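Local coordinates for protein cyclic UMP-AMP synthase (PDB 6E0K) that makes the second messenger 3',3'-cUAMP from UTP and ATP in a bacterial CBASS antiphage defence, using magnesium as cofactor, at residues Ala20-Thr23 and His24-Ile27; Tyr90-Asn93 and Asp94-Asp98; Asn183-Tyr186 and Lys187-Arg191; Glu5-Leu8 and Glu9-His13. One frame throughout, in Å; residues are numbered along the deposited sequence.

Contact 1 (Ala20-Thr23 and His24-Ile27); sequences AKKT and HESI
Lys22 and Glu25 meet on the outer side of helix 18-32, three residues apart, while Thr23 and Ile27 share the side turned to the sheet. The inner side is the tight one. There Ile27 N donates to Thr23 O, one turn earlier, at 3.0 Å with an N-H...O angle of 171°, and Ile27 CG1 rests 3.4 Å from that same Thr23 O. The methyl CG2 of Thr23 stands opposite its own backbone N (OG1 at chi1 -57°), which turns the hydroxyl back along the helix, where Thr23 OG1 bonds to Thr19 O and to Leu126 N. Thr23 packs on Val61 and Ile27 on Val63, both of strand 61-68, and both side chains touch Ala128. His24 flanks this face: its CB lies 3.3 Å from Lys21 O, and its ring reaches on to Val43 O through NE2. Ser26, also buried, hydrogen-bonds through OG to Tyr107 OH.

The solvent side is looser. Lys22 folds back at chi2 and chi3, whereas Glu25 runs out straight beyond CG, and the two chains meet at a slant. Lys22 NZ and Glu25 OE1 form a salt bridge 3.3 Å long, weak as a hydrogen bond. The aliphatic part of the lysine joins in, with Lys22 CD 3.5 Å from Glu25 OE1. The chemistry thus divides by face: the polar ends of Thr23, His24 and Ser26 have defined partners, and those at Leu126, Val43 and Tyr107 join the helix to its surroundings, whereas the long ion pair probably adds only modest stability at the surface.

Contact 2 (Tyr90-Asn93 and Asp94-Asp98); sequences YTWN and DFYSD
Tyr90 reaches past a capping box, formed by Thr91 and Asp94 at the start of helix 92-107, to the first turns of that helix. In the box Asp94 N donates to Thr91 OG1 at 2.9 Å, and Thr91 N returns a bond to Asp94 OD2 at 3.1 Å, meeting the carboxylate on its anti side but 30° out of plane.

Tyr90 CB carries CG opposite the backbone N (chi1 -173°), which lays the ring along the helix. One edge then runs by the aspartates: CD1 and CE1 each pass Asp94 CB, and CE1 goes on to Asp98 OD2. On the other edge, Tyr90 CE2 packs 3.8 Å from Phe95 CB. At the tip, Tyr90 OH lies at the edge of the Phe95 ring, 3.6 Å from Phe95 CD1.

Further round, Trp92 and Tyr96 lie side by side with ring planes 46° apart, while Trp92 NE1 bonds to Val132 O of the sheet. One water joins Asn93 OD1 to Ser97 OG. Asp98 has its other oxygen, OD1, held by Arg101 and Tyr34; its OD2 takes the proton of Tyr90 OH on the anti lone pair, at 2.6 Å.

Contact 3 (Asn183-Tyr186 and Lys187-Arg191); sequences NEWY and KPTIR
Trp185 O and Tyr186 O start the helical hydrogen bonding of helix 186-202, accepting from Thr189 N and Ile190 N, each at 3.0 Å. The first carbonyl is gripped twice, since the hydroxyl of Thr189 also turns back on it: Thr189 OG1 donates to Trp185 O at 2.7 Å. That hydroxyl stands opposite the threonine's own carbonyl carbon (chi1 -64°), a setting that aims it down the helix toward its start. The two donors come from opposite faces of the carbonyl plane, which should hold the Trp185 peptide firmly in rotation.

Tyr186 and Ile190 form the apolar centre. Ile190 CD1 sits over one face of the tyrosine ring, 3.8 Å from its centroid and displaced toward the phenolic end, where the methyl comes 3.5 Å from Tyr186 CZ; this is a CH-pi contact. Lys187 lies by another part of the same ring, its CE 3.8 Å from Tyr186 CD2, before NZ goes on to Asn51 O. The phenol itself bonds through OH to Gln253, and Phe227 meets the ring edge-to-face. Pro188, in the first turn, has no N-H to give; its CD instead abuts Glu184 O at 3.1 Å.

Just before this, Asn183, with positive phi, is the C-prime residue of a Schellman motif ending helix 168-181. The whole is therefore a tight helix-to-helix junction, a Schellman C-cap followed by a proline-containing first turn, and the new helix carries Lys194, an ATP-binding residue, one turn beyond Ile190.

Contact 4 (Glu5-Leu8 and Glu9-His13); sequences ESQL and ERWSH
The amide of Gln7 lies over the indole face of Trp11, which brings two N-H donors close together. Gln7 NE2 stands 3.1 Å above the ring plane, toward its rim near NE1, with amide and ring planes 33° apart. Gln7 NE2 and Trp11 NE1 are both donors and make no hydrogen bond; the amide lies tilted over the face. Further up the chain, Gln7 CG sits almost on the normal of the six-membered ring, 4.0 Å from its centroid, a CH-pi contact. A bend at chi2 (63°) folds the glutamine down on the indole.

The other end of the amide serves Arg10. Arg10 NH2 donates weakly to Gln7 OE1 at 3.1 Å, the guanidinium standing at 83° to the amide, nearly perpendicular. One face of that guanidinium covers Ser6 O and Gln7 CA. Water ties these groups further: one molecule accepts from both Gln7 NE2 and Arg10 NE, and another links Ser6 OG with Arg10 NH2. Toward the CE3 side of the ring, Leu8 CD2 packs 3.8 Å from Trp11 CE3.

At the end of the segment the chain turns. Ser12 OG bonds to Glu9 O at 2.7 Å, and His13 NE2 donates to Glu9 OE1 at 2.9 Å, tilted out of both planes. Helix 5-11 rests on three others: Leu8 presses on Phe231 and Phe235 of helix 231-244 and on Trp283 of helix 269-285, while Trp11 lies on Ala196 and meets the ring of Tyr199, both of helix 186-202.

Contacts 3 and 4 belong together: their centres lie about 12 Å apart, and Arg191 NE probably donates to Ser12 O at 2.7 Å, linking the early part of helix 186-202 to the region where helix 5-11 ends. Contacts 1 and 2 belong to the other part of the molecule, by the sheet that bears, in or next to its strands, the magnesium-binding aspartates; their centres are about 23 Å apart. Contact 2 lies across the chain's centre from contacts 3 and 4. Around the active site, the side chain of Thr23 is about 8 Å from that of Asp60, Tyr96 about 4 Å from UTP-binding Leu119, and Ile190 about 4 Å from ATP-binding Lys194.

Contact 1 (Ala20-Thr23 and His24-Ile27)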
# COMPACT_ATOMS: atom_id res chain seq x y z
N ALA A 20 -11.36 -10.46 -5.49
CA ALA A 20 -10.33 -10.19 -4.48
C ALA A 20 -10.84 -10.48 -3.08
O ALA A 20 -10.13 -11.07 -2.26
CB ALA A 20 -9.86 -8.74 -4.61
N LYS A 21 -12.09 -10.09 -2.79
CA LYS A 21 -12.65 -10.40 -1.48
C LYS A 21 -12.75 -11.90 -1.25
O LYS A 21 -12.45 -12.39 -0.15
CB LYS A 21 -14.02 -9.72 -1.33
CG LYS A 21 -13.89 -8.22 -1.02
CD LYS A 21 -15.23 -7.50 -0.99
CE LYS A 21 -15.04 -6.02 -0.73
NZ LYS A 21 -16.30 -5.24 -0.93
N LYS A 22 -13.14 -12.66 -2.27
CA LYS A 22 -13.21 -14.11 -2.12
C LYS A 22 -11.83 -14.72 -1.95
O LYS A 22 -11.69 -15.75 -1.28
CB LYS A 22 -13.90 -14.75 -3.32
CG LYS A 22 -15.32 -14.31 -3.54
CD LYS A 22 -16.15 -14.55 -2.33
CE LYS A 22 -16.36 -16.03 -2.11
NZ LYS A 22 -17.60 -16.25 -1.31
N THR A 23 -10.80 -14.11 -2.57
CA THR A 23 -9.43 -14.57 -2.35
C THR A 23 -9.05 -14.42 -0.89
O THR A 23 -8.48 -15.33 -0.27
CB THR A 23 -8.47 -13.79 -3.25
OG1 THR A 23 -8.87 -13.94 -4.62
CG2 THR A 23 -7.03 -14.29 -3.09
N HIS A 24 -9.37 -13.26 -0.31
CA HIS A 24 -9.16 -13.02 1.11
C HIS A 24 -9.88 -14.07 1.96
O HIS A 24 -9.28 -14.69 2.87
CB HIS A 24 -9.64 -11.60 1.42
CG HIS A 24 -9.59 -11.23 2.87
ND1 HIS A 24 -10.37 -10.24 3.40
CD2 HIS A 24 -8.81 -11.68 3.88
CE1 HIS A 24 -10.10 -10.11 4.69
NE2 HIS A 24 -9.16 -10.98 5.00
N GLU A 25 -11.16 -14.30 1.66
CA GLU A 25 -11.94 -15.27 2.43
C GLU A 25 -11.38 -16.67 2.27
O GLU A 25 -11.40 -17.46 3.21
CB GLU A 25 -13.40 -15.22 1.99
CG GLU A 25 -14.06 -13.87 2.28
CD GLU A 25 -15.47 -13.75 1.72
OE1 GLU A 25 -15.99 -14.74 1.15
OE2 GLU A 25 -16.07 -12.66 1.84
N SER A 26 -10.83 -16.98 1.09
CA SER A 26 -10.21 -18.29 0.88
C SER A 26 -8.98 -18.48 1.77
O SER A 26 -8.84 -19.52 2.42
CB SER A 26 -9.84 -18.46 -0.59
OG SER A 26 -9.26 -19.73 -0.83
N ILE A 27 -8.05 -17.52 1.77
CA ILE A 27 -6.88 -17.61 2.65
C ILE A 27 -7.32 -17.75 4.10
O ILE A 27 -6.78 -18.57 4.85
CB ILE A 27 -5.97 -16.39 2.46
CG1 ILE A 27 -5.46 -16.30 1.01
CG2 ILE A 27 -4.82 -16.44 3.47
CD1 ILE A 27 -4.50 -17.41 0.63

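Contact 2 (Tyr90-Asn93 and Asp94-Asp98)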
# COMPACT_ATOMS: atom_id res chain seq x y z
N TYR A 90 8.03 -18.57 20.71
CA TYR A 90 7.53 -18.80 19.37
C TYR A 90 8.01 -17.65 18.50
O TYR A 90 7.71 -16.48 18.78
CB TYR A 90 6.00 -18.87 19.42
CG TYR A 90 5.27 -19.27 18.16
CD1 TYR A 90 5.36 -20.55 17.65
CD2 TYR A 90 4.41 -18.37 17.54
CE1 TYR A 90 4.62 -20.92 16.53
CE2 TYR A 90 3.68 -18.73 16.44
CZ TYR A 90 3.79 -19.99 15.93
OH TYR A 90 3.05 -20.36 14.83
N THR A 91 8.78 -17.97 17.47
CA THR A 91 9.46 -16.95 16.68
C THR A 91 8.71 -16.65 15.39
O THR A 91 7.83 -17.39 14.97
CB THR A 91 10.87 -17.40 16.33
OG1 THR A 91 10.79 -18.55 15.48
CG2 THR A 91 11.67 -17.76 17.59
N TRP A 92 9.13 -15.57 14.73
CA TRP A 92 8.60 -15.31 13.39
C TRP A 92 8.90 -16.48 12.47
O TRP A 92 8.04 -16.88 11.66
CB TRP A 92 9.20 -14.00 12.84
CG TRP A 92 8.81 -13.72 11.43
CD1 TRP A 92 7.72 -13.02 10.99
CD2 TRP A 92 9.50 -14.17 10.25
NE1 TRP A 92 7.69 -12.99 9.62
CE2 TRP A 92 8.77 -13.70 9.14
CE3 TRP A 92 10.65 -14.92 10.03
CZ2 TRP A 92 9.16 -13.95 7.83
CZ3 TRP A 92 11.04 -15.17 8.73
CH2 TRP A 92 10.30 -14.68 7.65
N ASN A 93 10.09 -17.06 12.60
CA ASN A 93 10.46 -18.22 11.80
C ASN A 93 9.52 -19.40 12.04
O ASN A 93 9.06 -20.05 11.09
CB ASN A 93 11.92 -18.57 12.13
CG ASN A 93 12.44 -19.72 11.33
OD1 ASN A 93 12.33 -19.75 10.10
ND2 ASN A 93 13.04 -20.69 12.02
N ASP A 94 9.20 -19.68 13.32
CA ASP A 94 8.24 -20.73 13.65
C ASP A 94 6.88 -20.43 13.04
O ASP A 94 6.22 -21.32 12.48
CB ASP A 94 8.07 -20.85 15.17
CG ASP A 94 9.28 -21.40 15.89
OD1 ASP A 94 10.00 -22.28 15.35
OD2 ASP A 94 9.48 -20.95 17.04
N PHE A 95 6.42 -19.19 13.21
CA PHE A 95 5.11 -18.79 12.72
C PHE A 95 5.03 -18.95 11.21
O PHE A 95 4.06 -19.49 10.68
CB PHE A 95 4.84 -17.35 13.14
CG PHE A 95 3.56 -16.79 12.60
CD1 PHE A 95 2.36 -17.43 12.84
CD2 PHE A 95 3.57 -15.61 11.89
CE1 PHE A 95 1.18 -16.90 12.35
CE2 PHE A 95 2.40 -15.06 11.41
CZ PHE A 95 1.21 -15.73 11.66
N TYR A 96 6.06 -18.46 10.50
CA TYR A 96 6.12 -18.61 9.05
C TYR A 96 5.96 -20.07 8.64
O TYR A 96 5.17 -20.39 7.73
CB TYR A 96 7.46 -18.03 8.57
CG TYR A 96 7.61 -17.96 7.09
CD1 TYR A 96 7.92 -19.09 6.34
CD2 TYR A 96 7.45 -16.76 6.43
CE1 TYR A 96 8.04 -19.04 4.96
CE2 TYR A 96 7.59 -16.70 5.06
CZ TYR A 96 7.88 -17.85 4.32
OH TYR A 96 8.01 -17.78 2.94
N SER A 97 6.66 -20.98 9.32
CA SER A 97 6.56 -22.40 8.97
C SER A 97 5.15 -22.93 9.20
O SER A 97 4.65 -23.76 8.42
CB SER A 97 7.59 -23.20 9.75
OG SER A 97 8.89 -22.88 9.28
N ASP A 98 4.48 -22.45 10.25
CA ASP A 98 3.10 -22.87 10.47
C ASP A 98 2.17 -22.33 9.39
O ASP A 98 1.29 -23.06 8.91
CB ASP A 98 2.61 -22.41 11.85
CG ASP A 98 3.08 -23.33 12.96
OD1 ASP A 98 3.15 -24.56 12.75
OD2 ASP A 98 3.38 -22.80 14.06
O HOH W 1 10.27 -20.75 8.50

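Contact 3 (Asn183-Tyr186 and Lys187-Arg191)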
# COMPACT_ATOMS: atom_id res chain seq x y z
N ASN A 183 -15.39 14.47 0.90
CA ASN A 183 -16.68 14.07 0.33
C ASN A 183 -16.51 12.97 -0.71
O ASN A 183 -17.16 12.97 -1.76
CB ASN A 183 -17.43 15.27 -0.24
CG ASN A 183 -17.80 16.27 0.83
OD1 ASN A 183 -17.12 17.29 1.02
ND2 ASN A 183 -18.86 15.97 1.57
N GLU A 184 -15.62 12.03 -0.40
CA GLU A 184 -15.41 10.79 -1.14
C GLU A 184 -14.74 11.01 -2.49
O GLU A 184 -14.82 10.15 -3.37
CB GLU A 184 -16.73 10.01 -1.28
CG GLU A 184 -17.31 9.69 0.10
CD GLU A 184 -18.64 8.96 0.06
OE1 GLU A 184 -19.65 9.60 -0.29
OE2 GLU A 184 -18.66 7.76 0.38
N TRP A 185 -14.02 12.12 -2.65
CA TRP A 185 -13.28 12.38 -3.87
C TRP A 185 -11.85 11.85 -3.84
O TRP A 185 -11.24 11.71 -4.91
CB TRP A 185 -13.22 13.89 -4.15
CG TRP A 185 -14.47 14.41 -4.81
CD1 TRP A 185 -15.63 14.79 -4.20
CD2 TRP A 185 -14.67 14.58 -6.22
NE1 TRP A 185 -16.54 15.21 -5.15
CE2 TRP A 185 -15.98 15.09 -6.39
CE3 TRP A 185 -13.87 14.37 -7.34
CZ2 TRP A 185 -16.50 15.38 -7.64
CZ3 TRP A 185 -14.40 14.67 -8.59
CH2 TRP A 185 -15.70 15.17 -8.73
N TYR A 186 -11.29 11.59 -2.66
CA TYR A 186 -9.88 11.22 -2.59
C TYR A 186 -9.58 9.92 -3.34
O TYR A 186 -8.67 9.87 -4.17
CB TYR A 186 -9.44 11.12 -1.12
CG TYR A 186 -8.01 10.68 -0.92
CD1 TYR A 186 -6.96 11.36 -1.54
CD2 TYR A 186 -7.70 9.61 -0.08
CE1 TYR A 186 -5.65 10.96 -1.35
CE2 TYR A 186 -6.39 9.20 0.11
CZ TYR A 186 -5.37 9.90 -0.53
OH TYR A 186 -4.07 9.47 -0.33
N LYS A 187 -10.35 8.87 -3.08
CA LYS A 187 -10.02 7.60 -3.73
C LYS A 187 -10.29 7.63 -5.23
O LYS A 187 -9.46 7.14 -6.00
CB LYS A 187 -10.76 6.43 -3.05
CG LYS A 187 -10.41 6.29 -1.58
CD LYS A 187 -8.93 6.14 -1.36
CE LYS A 187 -8.63 5.90 0.12
NZ LYS A 187 -9.32 4.68 0.64
N PRO A 188 -11.42 8.18 -5.71
CA PRO A 188 -11.57 8.32 -7.17
C PRO A 188 -10.44 9.12 -7.80
O PRO A 188 -10.05 8.84 -8.94
CB PRO A 188 -12.92 9.02 -7.34
CG PRO A 188 -13.69 8.65 -6.08
CD PRO A 188 -12.64 8.58 -4.99
N THR A 189 -9.92 10.12 -7.08
CA THR A 189 -8.83 10.92 -7.64
C THR A 189 -7.56 10.09 -7.76
O THR A 189 -6.85 10.18 -8.77
CB THR A 189 -8.61 12.17 -6.79
OG1 THR A 189 -9.80 12.99 -6.86
CG2 THR A 189 -7.44 12.99 -7.33
N ILE A 190 -7.25 9.28 -6.74
CA ILE A 190 -6.11 8.37 -6.85
C ILE A 190 -6.26 7.49 -8.08
O ILE A 190 -5.31 7.31 -8.86
CB ILE A 190 -5.98 7.52 -5.58
CG1 ILE A 190 -5.54 8.37 -4.39
CG2 ILE A 190 -4.98 6.39 -5.82
CD1 ILE A 190 -5.61 7.58 -3.08
N ARG A 191 -7.45 6.93 -8.27
CA ARG A 191 -7.64 6.02 -9.40
C ARG A 191 -7.51 6.75 -10.72
O ARG A 191 -6.92 6.22 -11.67
CB ARG A 191 -8.99 5.32 -9.29
CG ARG A 191 -9.07 4.46 -8.02
CD ARG A 191 -10.30 3.55 -8.00
NE ARG A 191 -11.54 4.31 -8.19
CZ ARG A 191 -12.41 4.61 -7.23
NH1 ARG A 191 -12.22 4.20 -5.98
NH2 ARG A 191 -13.49 5.33 -7.53

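Contact 4 (Glu5-Leu8 and Glu9-His13)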
# COMPACT_ATOMS: atom_id res chain seq x y z
N GLU A 5 -13.72 15.92 -19.31
CA GLU A 5 -14.20 15.45 -18.02
C GLU A 5 -14.60 13.98 -18.08
O GLU A 5 -14.31 13.21 -17.16
CB GLU A 5 -15.38 16.30 -17.56
CG GLU A 5 -16.06 15.79 -16.29
CD GLU A 5 -15.31 16.17 -15.03
OE1 GLU A 5 -14.48 17.10 -15.11
OE2 GLU A 5 -15.57 15.55 -13.98
N SER A 6 -15.28 13.58 -19.17
CA SER A 6 -15.73 12.19 -19.29
C SER A 6 -14.56 11.22 -19.35
O SER A 6 -14.70 10.07 -18.90
CB SER A 6 -16.59 12.03 -20.53
OG SER A 6 -15.87 12.42 -21.69
N GLN A 7 -13.44 11.63 -19.93
CA GLN A 7 -12.26 10.78 -19.93
C GLN A 7 -11.69 10.64 -18.52
O GLN A 7 -11.34 9.54 -18.09
CB GLN A 7 -11.20 11.34 -20.89
CG GLN A 7 -9.92 10.51 -20.94
CD GLN A 7 -10.15 9.11 -21.46
OE1 GLN A 7 -10.27 8.89 -22.66
NE2 GLN A 7 -10.25 8.15 -20.54
N LEU A 8 -11.57 11.76 -17.80
CA LEU A 8 -11.09 11.68 -16.43
C LEU A 8 -12.03 10.85 -15.57
O LEU A 8 -11.58 10.07 -14.72
CB LEU A 8 -10.94 13.09 -15.85
CG LEU A 8 -9.97 13.98 -16.63
CD1 LEU A 8 -10.01 15.39 -16.04
CD2 LEU A 8 -8.56 13.42 -16.54
N GLU A 9 -13.34 10.99 -15.79
CA GLU A 9 -14.29 10.21 -14.99
C GLU A 9 -14.15 8.72 -15.26
O GLU A 9 -14.20 7.91 -14.33
CB GLU A 9 -15.72 10.69 -15.27
CG GLU A 9 -16.75 10.23 -14.21
CD GLU A 9 -17.21 8.79 -14.40
OE1 GLU A 9 -17.18 8.29 -15.54
OE2 GLU A 9 -17.60 8.16 -13.39
N ARG A 10 -13.97 8.33 -16.53
CA ARG A 10 -13.71 6.92 -16.82
C ARG A 10 -12.46 6.43 -16.12
O ARG A 10 -12.43 5.32 -15.55
CB ARG A 10 -13.59 6.71 -18.34
CG ARG A 10 -14.92 6.65 -19.07
CD ARG A 10 -14.75 6.05 -20.47
NE ARG A 10 -13.87 6.87 -21.30
CZ ARG A 10 -14.26 7.97 -21.93
NH1 ARG A 10 -15.51 8.39 -21.81
NH2 ARG A 10 -13.41 8.66 -22.68
N TRP A 11 -11.40 7.24 -16.13
CA TRP A 11 -10.17 6.86 -15.45
C TRP A 11 -10.35 6.74 -13.95
O TRP A 11 -9.58 6.03 -13.29
CB TRP A 11 -9.08 7.89 -15.77
CG TRP A 11 -8.44 7.74 -17.13
CD1 TRP A 11 -8.48 6.66 -17.95
CD2 TRP A 11 -7.65 8.73 -17.78
NE1 TRP A 11 -7.76 6.92 -19.10
CE2 TRP A 11 -7.24 8.18 -19.02
CE3 TRP A 11 -7.23 10.02 -17.45
CZ2 TRP A 11 -6.46 8.89 -19.93
CZ3 TRP A 11 -6.45 10.73 -18.35
CH2 TRP A 11 -6.07 10.16 -19.58
N SER A 12 -11.37 7.41 -13.38
CA SER A 12 -11.61 7.30 -11.94
C SER A 12 -12.30 6.01 -11.53
O SER A 12 -12.45 5.77 -10.33
CB SER A 12 -12.44 8.49 -11.45
OG SER A 12 -13.83 8.29 -11.73
N HIS A 13 -12.75 5.18 -12.48
CA HIS A 13 -13.50 3.99 -12.09
C HIS A 13 -12.65 2.99 -11.32
O HIS A 13 -11.46 2.82 -11.59
CB HIS A 13 -14.07 3.30 -13.32
CG HIS A 13 -15.12 4.10 -14.02
ND1 HIS A 13 -15.63 3.74 -15.25
CD2 HIS A 13 -15.77 5.23 -13.66
CE1 HIS A 13 -16.54 4.62 -15.63
NE2 HIS A 13 -16.64 5.54 -14.68
O HOH W 2 -17.28 9.09 -18.07
O HOH W 3 -14.15 11.47 -23.49
O HOH W 4 -11.10 5.45 -21.48